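Local coordinates for xylose isomerase-like TIM barrel (Anabaena variabilis ATCC 29413, PDB 2QW5), which binds zinc and D-xylose in a TIM barrel and is probably a sugar or sugar-phosphate isomerase or epimerase, at residues I32-I37 / R71-S76; P184-E189 / I221-G226. All blocks are in the same frame, centred on the assembly; numbering follows the deposited sequence.

Contact 1: I32-I37 / R71-S76; sequences IVVAHI and RHYLDS
Val34 sets its CG2 methyl against two neighbours on the facing helix, 3.5 Å from Tyr73 CE2 and 3.6 Å from Leu74 CD2. The helices, 27-42 and 60-76, are successive outer helices of the TIM barrel, with strand 47-51 between them in the chain. Their short segments run broadly the same way, with axes 10.8 Å apart and a crossing angle of -50°, a wide spacing that side chains have to fill. Val34 holds CG2 anti to its carbonyl carbon while CG1 stands opposite the backbone N (chi1 170°), and it is CG2 that meets both partners. It comes to the CD2-CE2 side of the Tyr73 ring at a slant, neither flat over it nor in its plane. The tyrosine reaches back to helix 27-42, where it also touches Arg30 and Arg31. Leu74 sends CD2 into the gap: beyond Val34 this methyl meets Ile37 CD1 at 4.0 Å and, more loosely, Val33 CG1 at 4.4 Å, so one methyl group touches three residues spread over little more than one helical turn. Val34 and Leu74 pass each other in opposite directions, whereas Ile37 and Leu74 meet nearly at right angles. Deeper in, Val33 packs on Phe50 and Ile37 on Phe48, both of strand 47-51, which seats helix 27-42 on the barrel wall. Between the two segments the contact is wholly apolar; within helix 60-76, Ser76 OG donates to Tyr73 O at 2.9 Å, the donor tilted 28° from the carbonyl plane.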
loop_
_atom_site.group_PDB
_atom_site.type_symbol
_atom_site.label_atom_id
_atom_site.label_comp_id
_atom_site.label_asym_id
_atom_site.label_seq_id
_atom_site.Cartn_x
_atom_site.Cartn_y
_atom_site.Cartn_z
ATOM N N ILE A 32 9.306 24.112 25.728
ATOM C CA ILE A 32 9.947 22.811 25.548
ATOM C C ILE A 32 11.188 22.948 24.652
ATOM O O ILE A 32 12.246 22.460 25.013
ATOM C CB ILE A 32 8.972 21.740 24.992
ATOM C CG1 ILE A 32 7.858 21.457 26.013
ATOM C CG2 ILE A 32 9.697 20.459 24.718
ATOM C CD1 ILE A 32 6.747 20.522 25.466
ATOM N N VAL A 33 11.052 23.645 23.526
ATOM C CA VAL A 33 12.180 23.936 22.623
ATOM C C VAL A 33 13.368 24.593 23.377
ATOM O O VAL A 33 14.530 24.140 23.256
ATOM C CB VAL A 33 11.726 24.830 21.433
ATOM C CG1 VAL A 33 12.922 25.236 20.557
ATOM C CG2 VAL A 33 10.677 24.115 20.598
ATOM N N VAL A 34 13.063 25.601 24.201
ATOM C CA VAL A 34 14.094 26.324 24.957
ATOM C C VAL A 34 14.761 25.441 26.008
ATOM O O VAL A 34 15.979 25.458 26.120
ATOM C CB VAL A 34 13.569 27.665 25.507
ATOM C CG1 VAL A 34 14.568 28.306 26.496
ATOM C CG2 VAL A 34 13.213 28.613 24.313
ATOM N N ALA A 35 13.975 24.632 26.728
ATOM C CA ALA A 35 14.522 23.705 27.736
ATOM C C ALA A 35 15.436 22.641 27.114
ATOM O O ALA A 35 16.451 22.300 27.701
ATOM C CB ALA A 35 13.401 23.056 28.559
ATOM N N HIS A 36 15.100 22.147 25.911
ATOM C CA HIS A 36 15.975 21.195 25.191
ATOM C C HIS A 36 17.286 21.865 24.811
ATOM O O HIS A 36 18.357 21.317 25.051
ATOM C CB HIS A 36 15.341 20.664 23.887
ATOM C CG HIS A 36 14.209 19.695 24.087
ATOM N ND1 HIS A 36 14.167 18.801 25.134
ATOM C CD2 HIS A 36 13.139 19.411 23.312
ATOM C CE1 HIS A 36 13.071 18.067 25.039
ATOM N NE2 HIS A 36 12.441 18.403 23.929
ATOM N N ILE A 37 17.190 23.057 24.221
ATOM C CA ILE A 37 18.376 23.826 23.794
ATOM C C ILE A 37 19.318 24.100 24.968
ATOM O O ILE A 37 20.516 23.909 24.830
ATOM C CB ILE A 37 18.003 25.161 23.111
ATOM C CG1 ILE A 37 17.388 24.920 21.729
ATOM C CG2 ILE A 37 19.248 26.074 22.952
ATOM C CD1 ILE A 37 16.846 26.154 21.056
ATOM N N ARG A 71 12.429 33.207 17.087
ATOM C CA ARG A 71 13.805 33.769 17.236
ATOM C C ARG A 71 13.863 34.782 18.391
ATOM O O ARG A 71 14.784 34.736 19.225
ATOM C CB ARG A 71 14.251 34.446 15.939
ATOM C CG ARG A 71 15.684 35.014 15.880
ATOM C CD ARG A 71 16.785 33.993 15.929
ATOM N NE ARG A 71 17.357 33.746 17.258
ATOM C CZ ARG A 71 18.432 32.994 17.495
ATOM N NH1 ARG A 71 19.070 32.385 16.491
ATOM N NH2 ARG A 71 18.882 32.852 18.734
ATOM N N HIS A 72 12.877 35.679 18.449
ATOM C CA HIS A 72 12.832 36.693 19.506
ATOM C C HIS A 72 12.639 36.092 20.892
ATOM O O HIS A 72 13.212 36.590 21.846
ATOM C CB HIS A 72 11.796 37.776 19.233
ATOM C CG HIS A 72 12.115 38.608 18.027
ATOM N ND1 HIS A 72 11.161 39.341 17.357
ATOM C CD2 HIS A 72 13.275 38.792 17.350
ATOM C CE1 HIS A 72 11.721 39.969 16.338
ATOM N NE2 HIS A 72 13.004 39.652 16.310
ATOM N N TYR A 73 11.874 35.011 20.981
ATOM C CA TYR A 73 11.660 34.320 22.254
ATOM C C TYR A 73 12.954 33.606 22.716
ATOM O O TYR A 73 13.291 33.614 23.913
ATOM C CB TYR A 73 10.473 33.346 22.143
ATOM C CG TYR A 73 10.210 32.617 23.425
ATOM C CD1 TYR A 73 9.592 33.276 24.498
ATOM C CD2 TYR A 73 10.595 31.286 23.596
ATOM C CE1 TYR A 73 9.374 32.624 25.726
ATOM C CE2 TYR A 73 10.364 30.625 24.801
ATOM C CZ TYR A 73 9.749 31.299 25.854
ATOM O OH TYR A 73 9.520 30.642 27.031
ATOM N N LEU A 74 13.668 32.974 21.774
ATOM C CA LEU A 74 14.956 32.362 22.105
ATOM C C LEU A 74 15.916 33.448 22.616
ATOM O O LEU A 74 16.587 33.244 23.624
ATOM C CB LEU A 74 15.596 31.633 20.905
ATOM C CG LEU A 74 14.899 30.458 20.166
ATOM C CD1 LEU A 74 15.875 29.936 19.111
ATOM C CD2 LEU A 74 14.383 29.334 21.021
ATOM N N ASP A 75 15.923 34.611 21.959
ATOM C CA ASP A 75 16.805 35.741 22.367
ATOM C C ASP A 75 16.453 36.243 23.761
ATOM O O ASP A 75 17.348 36.417 24.598
ATOM C CB ASP A 75 16.717 36.898 21.373
ATOM C CG ASP A 75 17.271 36.555 20.021
ATOM O OD1 ASP A 75 18.003 35.541 19.895
ATOM O OD2 ASP A 75 16.942 37.303 19.073
ATOM N N SER A 76 15.163 36.393 24.027
ATOM C CA SER A 76 14.696 36.848 25.350
ATOM C C SER A 76 15.009 35.834 26.464
ATOM O O SER A 76 15.117 36.221 27.637
ATOM C CB SER A 76 13.209 37.205 25.320
ATOM O OG SER A 76 12.397 36.062 25.243
#

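Contact 2: P184-E189 / I221-G226; sequences PITHWE and ILDGEG. With XLS (D-xylose), chain C.
Leu222, in the last turn of helix 217-223, leans CB and CD2 on Thr186, with CD2 3.8 Å from Thr186 OG1, and brings the same methyl to 4.2 Å from Trp188 CD1. The contact joins the loop after TIM-barrel strand 179-182 to the end of the short helix that follows strand 211-216, at the C-terminal end of the barrel, which carries the sugar pocket. The carbonyl O of Leu222 accepts from a water that also bonds His187 NE2, in the plane of the imidazole. ND1 of that ring is hydrogen-bonded to Arg294 O of the second subunit, so both ring nitrogens are held.

Asp223 follows and grips the loop with both carboxylate oxygens. OD1 accepts from Thr186 OG1 at 2.8 Å, and OD2 accepts the nearly straight bond (166°) from His187 N at 3.0 Å. Each donor arrives on the syn side, 30° or less out of the carboxylate plane. OD2 also lies at the imidazole edge, 3.2 Å from His187 CD2, ring and carboxylate planes 40° apart. With OG1 anti to its backbone N (chi1 -180°), the Thr186 hydroxyl donates to Asp223 OD1 and accepts from Trp188 N, an ST turn. The chain then leaves the helix at Gly224. On the pocket side, Ile185 CD1 packs 3.9 Å from C2 of the bound D-xylose, while Glu189 OE1 lies 2.9 Å from xylose O1.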
loop_
_atom_site.group_PDB
_atom_site.type_symbol
_atom_site.label_atom_id
_atom_site.label_comp_id
_atom_site.label_asym_id
_atom_site.label_seq_id
_atom_site.Cartn_x
_atom_site.Cartn_y
_atom_site.Cartn_z
ATOM N N PRO A 184 22.352 14.961 -0.968
ATOM C CA PRO A 184 22.241 13.626 -1.549
ATOM C C PRO A 184 21.681 12.749 -0.434
ATOM O O PRO A 184 22.166 12.833 0.695
ATOM C CB PRO A 184 23.685 13.231 -1.857
ATOM C CG PRO A 184 24.478 14.472 -1.720
ATOM C CD PRO A 184 23.765 15.330 -0.767
ATOM N N ILE A 185 20.626 11.999 -0.730
ATOM C CA ILE A 185 19.933 11.150 0.269
ATOM C C ILE A 185 19.858 9.745 -0.302
ATOM O O ILE A 185 19.576 9.596 -1.472
ATOM C CB ILE A 185 18.530 11.713 0.561
ATOM C CG1 ILE A 185 18.649 12.979 1.421
ATOM C CG2 ILE A 185 17.623 10.701 1.285
ATOM C CD1 ILE A 185 17.365 13.756 1.631
ATOM N N THR A 186 20.054 8.744 0.533
ATOM C CA THR A 186 20.040 7.348 0.140
ATOM C C THR A 186 18.809 6.937 -0.642
ATOM O O THR A 186 17.713 7.447 -0.402
ATOM C CB THR A 186 20.175 6.381 1.362
ATOM O OG1 THR A 186 20.162 5.024 0.889
ATOM C CG2 THR A 186 19.057 6.554 2.399
ATOM N N HIS A 187 19.021 6.038 -1.602
ATOM C CA HIS A 187 17.950 5.390 -2.384
ATOM C C HIS A 187 16.855 4.763 -1.492
ATOM O O HIS A 187 15.721 4.640 -1.918
ATOM C CB HIS A 187 18.527 4.271 -3.254
ATOM C CG HIS A 187 19.053 3.099 -2.465
ATOM N ND1 HIS A 187 18.314 1.956 -2.249
ATOM C CD2 HIS A 187 20.207 2.933 -1.778
ATOM C CE1 HIS A 187 19.010 1.127 -1.499
ATOM N NE2 HIS A 187 20.161 1.695 -1.196
ATOM N N TRP A 188 17.216 4.332 -0.277
ATOM C CA TRP A 188 16.234 3.820 0.667
ATOM C C TRP A 188 15.149 4.819 1.016
ATOM O O TRP A 188 14.028 4.392 1.313
ATOM C CB TRP A 188 16.887 3.299 1.944
ATOM C CG TRP A 188 17.487 1.939 1.817
ATOM C CD1 TRP A 188 18.790 1.633 1.882
ATOM C CD2 TRP A 188 16.794 0.695 1.597
ATOM N NE1 TRP A 188 18.973 0.288 1.733
ATOM C CE2 TRP A 188 17.760 -0.320 1.584
ATOM C CE3 TRP A 188 15.451 0.339 1.444
ATOM C CZ2 TRP A 188 17.432 -1.675 1.383
ATOM C CZ3 TRP A 188 15.122 -1.021 1.286
ATOM C CH2 TRP A 188 16.120 -1.998 1.240
ATOM N N GLU A 189 15.482 6.118 1.016
ATOM C CA GLU A 189 14.549 7.181 1.372
ATOM C C GLU A 189 13.958 8.006 0.247
ATOM O O GLU A 189 12.905 8.546 0.454
ATOM C CB GLU A 189 15.208 8.173 2.326
ATOM C CG GLU A 189 15.694 7.602 3.631
ATOM C CD GLU A 189 16.355 8.652 4.491
ATOM O OE1 GLU A 189 15.839 9.773 4.599
ATOM O OE2 GLU A 189 17.365 8.325 5.109
ATOM N N ILE A 221 27.944 6.961 3.050
ATOM C CA ILE A 221 28.278 5.560 3.268
ATOM C C ILE A 221 27.286 4.625 2.578
ATOM O O ILE A 221 27.729 3.655 1.946
ATOM C CB ILE A 221 28.343 5.236 4.757
ATOM C CG1 ILE A 221 29.594 5.833 5.417
ATOM C CG2 ILE A 221 28.462 3.670 4.962
ATOM C CD1 ILE A 221 30.337 7.101 4.761
ATOM N N LEU A 222 25.971 4.893 2.709
ATOM C CA LEU A 222 24.944 4.013 2.122
ATOM C C LEU A 222 24.987 3.946 0.612
ATOM O O LEU A 222 24.719 2.878 0.061
ATOM C CB LEU A 222 23.510 4.337 2.583
ATOM C CG LEU A 222 23.024 3.518 3.802
ATOM C CD1 LEU A 222 23.988 3.659 4.985
ATOM C CD2 LEU A 222 21.545 3.823 4.197
ATOM N N ASP A 223 25.263 5.069 -0.051
ATOM C CA ASP A 223 25.242 5.135 -1.540
ATOM C C ASP A 223 26.508 5.577 -2.268
ATOM O O ASP A 223 26.577 5.421 -3.508
ATOM C CB ASP A 223 24.094 6.062 -2.013
ATOM C CG ASP A 223 22.722 5.522 -1.694
ATOM O OD1 ASP A 223 22.518 5.001 -0.574
ATOM O OD2 ASP A 223 21.830 5.608 -2.573
ATOM N N GLY A 224 27.479 6.122 -1.548
ATOM C CA GLY A 224 28.669 6.696 -2.174
ATOM C C GLY A 224 29.662 5.714 -2.747
ATOM O O GLY A 224 29.589 4.512 -2.536
ATOM N N GLU A 225 30.661 6.276 -3.396
ATOM C CA GLU A 225 31.610 5.522 -4.198
ATOM C C GLU A 225 32.940 5.171 -3.556
ATOM O O GLU A 225 33.854 4.653 -4.242
ATOM C CB GLU A 225 31.777 6.296 -5.519
ATOM C CG GLU A 225 30.461 6.364 -6.278
ATOM C CD GLU A 225 30.509 7.156 -7.565
ATOM O OE1 GLU A 225 30.658 8.389 -7.513
ATOM O OE2 GLU A 225 30.305 6.539 -8.637
ATOM N N GLY A 226 33.052 5.365 -2.246
ATOM C CA GLY A 226 34.272 5.048 -1.542
ATOM C C GLY A 226 35.198 6.233 -1.281
ATOM O O GLY A 226 35.080 7.335 -1.909
HETATM C C1 XLS C . 16.315 12.974 5.841
HETATM C C2 XLS C . 15.767 14.245 5.204
HETATM C C3 XLS C . 14.232 14.472 5.442
HETATM C C4 XLS C . 13.838 15.919 5.659
HETATM O O1 XLS C . 17.335 12.136 5.286
HETATM O O2 XLS C . 16.561 15.384 5.537
HETATM O O3 XLS C . 13.590 13.771 6.508
HETATM O O4 XLS C . 14.389 16.685 4.626
HETATM O O HOH W 1 22.186 1.509 0.627
#

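The two contacts sit on opposite sides of the chain's centre, 34 Å apart between centres and about 21 Å between nearest atoms, and do not touch. Both segments of contact 1 precede those of contact 2 in the sequence. Contact 1 packs two outer helices early in the barrel, away from the metal and sugar. Contact 2 follows strands 179-182 and 211-216 and contributes Ile185 and Glu189 to the xylose pocket; Thr186 has its side chain about 9 Å from the zinc ion, which Glu183, Asp216, Gln247 and Glu281 bind. No other chain reaches contact 1, whereas contact 2 meets the second subunit, with Trp188 stacking on Trp188 of that copy.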